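Local atomic coordinates of trichothecene 3-O-acetyltransferase (Gibberella zeae, PDB entry 2RKV), a protein that transfers an acetyl group from acetyl coenzyme A to the 3-hydroxyl of trichothecene mycotoxins, as a member of the BAHD acyltransferase superfamily. Residues M159-V162 and G163-A166. Sequence-based numbering, arbitrary orientation.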
ATOM      1  N   MET A 159       9.986   2.998  -2.543  1.00  9.96           N
ATOM      2  CA  MET A 159       9.516   1.684  -2.105  1.00 10.66           C
ATOM      3  C   MET A 159       8.022   1.507  -2.261  1.00 10.37           C
ATOM      4  O   MET A 159       7.256   2.426  -1.987  1.00 10.64           O
ATOM      5  CB  MET A 159       9.901   1.427  -0.636  1.00 10.78           C
ATOM      6  CG  MET A 159       9.263   2.379   0.379  1.00 11.10           C
ATOM      7  SD  MET A 159       9.993   2.213   2.038  1.00 11.91           S
ATOM      8  CE  MET A 159      11.545   3.068   1.762  1.00 13.00           C
ATOM      9  N   ASP A 160       7.622   0.313  -2.698  1.00 10.18           N
ATOM     10  CA  ASP A 160       6.234  -0.110  -2.554  1.00 10.47           C
ATOM     11  C   ASP A 160       6.090  -0.740  -1.160  1.00 10.35           C
ATOM     12  O   ASP A 160       7.059  -0.759  -0.378  1.00 10.35           O
ATOM     13  CB  ASP A 160       5.823  -1.066  -3.694  1.00 10.18           C
ATOM     14  CG  ASP A 160       6.782  -2.249  -3.857  1.00 11.48           C
ATOM     15  OD1 ASP A 160       7.363  -2.697  -2.843  1.00 11.28           O
ATOM     16  OD2 ASP A 160       6.938  -2.754  -4.995  1.00 10.62           O
ATOM     17  N   MET A 161       4.905  -1.241  -0.818  1.00 10.79           N
ATOM     18  CA  MET A 161       4.728  -1.805   0.522  1.00 10.97           C
ATOM     19  C   MET A 161       5.520  -3.102   0.733  1.00 10.55           C
ATOM     20  O   MET A 161       5.915  -3.419   1.861  1.00 10.61           O
ATOM     21  CB  MET A 161       3.243  -1.975   0.876  1.00 11.28           C
ATOM     22  CG  MET A 161       3.001  -2.607   2.235  1.00 13.12           C
ATOM     23  SD  MET A 161       3.817  -1.723   3.588  1.00 15.95           S
ATOM     24  CE  MET A 161       2.493  -0.628   4.114  1.00 16.74           C
ATOM     25  N   VAL A 162       5.769  -3.850  -0.346  1.00 10.35           N
ATOM     26  CA  VAL A 162       6.597  -5.058  -0.233  1.00 10.47           C
ATOM     27  C   VAL A 162       8.025  -4.636   0.152  1.00 10.02           C
ATOM     28  O   VAL A 162       8.624  -5.210   1.067  1.00 10.12           O
ATOM     29  CB  VAL A 162       6.576  -5.905  -1.520  1.00 10.46           C
ATOM     30  CG1 VAL A 162       7.611  -7.047  -1.468  1.00 11.68           C
ATOM     31  CG2 VAL A 162       5.154  -6.474  -1.742  1.00 10.99           C
ATOM     32  N   GLY A 163       8.537  -3.607  -0.522  1.00  9.69           N
ATOM     33  CA  GLY A 163       9.863  -3.070  -0.198  1.00  9.57           C
ATOM     34  C   GLY A 163       9.891  -2.477   1.204  1.00  9.73           C
ATOM     35  O   GLY A 163      10.845  -2.675   1.967  1.00  9.84           O
ATOM     36  N   GLN A 164       8.835  -1.747   1.549  1.00  9.39           N
ATOM     37  CA  GLN A 164       8.734  -1.118   2.870  1.00  9.35           C
ATOM     38  C   GLN A 164       8.745  -2.182   3.957  1.00  9.23           C
ATOM     39  O   GLN A 164       9.427  -2.037   4.980  1.00  9.46           O
ATOM     40  CB  GLN A 164       7.458  -0.274   2.951  1.00  9.77           C
ATOM     41  CG  GLN A 164       7.373   0.627   4.191  1.00 10.44           C
ATOM     42  CD  GLN A 164       6.389   1.770   3.975  1.00 11.37           C
ATOM     43  OE1 GLN A 164       6.220   2.244   2.847  1.00 13.14           O
ATOM     44  NE2 GLN A 164       5.734   2.214   5.050  1.00 10.44           N
ATOM     45  N   ASP A 165       8.015  -3.275   3.719  1.00  8.66           N
ATOM     46  CA  ASP A 165       8.002  -4.400   4.651  1.00  9.04           C
ATOM     47  C   ASP A 165       9.425  -4.968   4.800  1.00  8.53           C
ATOM     48  O   ASP A 165       9.863  -5.273   5.916  1.00  8.44           O
ATOM     49  CB  ASP A 165       7.039  -5.488   4.146  1.00  8.95           C
ATOM     50  CG  ASP A 165       6.915  -6.669   5.106  1.00  9.47           C
ATOM     51  OD1 ASP A 165       6.918  -6.457   6.337  1.00 11.23           O
ATOM     52  OD2 ASP A 165       6.767  -7.817   4.629  1.00 11.15           O
ATOM     53  N   ALA A 166      10.144  -5.103   3.682  1.00  8.50           N
ATOM     54  CA  ALA A 166      11.513  -5.635   3.716  1.00  8.93           C
ATOM     55  C   ALA A 166      12.420  -4.757   4.584  1.00  8.88           C
ATOM     56  O   ALA A 166      13.181  -5.272   5.404  1.00  9.33           O
ATOM     57  CB  ALA A 166      12.067  -5.764   2.307  1.00  9.09           C
TER
HETATM   58  O   HOH W   1       5.393   2.085  -0.037  1.00 16.87           O
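In the first turn of helix 161-176, G163 gives its backbone N to the carboxylate of D160, the N-cap residue; OD1 accepts at 2.8 Å, met nearly along its own C-O axis. D160 is the aspartate of the HXXXD motif of BAHD acyltransferases, whose histidine is H156. Its CG sits between backbone N and carbonyl carbon (chi1 52°), turning the carboxylate back over the helix start, while a salt bridge to R296 and L309 N hold OD2, consistent with a structural role. Next, Q164 N donates to D160 O at 2.8 Å, in the carbonyl plane. The Q164 side chain runs between two methionines: M159 SD lies 3.7 Å from Q164 CB, the two chains crossing at about a right angle, and M161 SD approaches the same CB at 4.0 Å. A water bridges Q164 OE1 and M159 O, and NE2 bonds to T21 O. D165 N then bonds M161 O at 2.8 Å; Y388 OH, G384 N and a salt bridge to R169 hold the D165 carboxylate. A166 N closes on V162 O at 3.0 Å. V162 borders coenzyme A and D160 lies near the T-2 toxin. Helix 161-176 follows strand 147-155, with M161 and Q164 packed on strand 20-28.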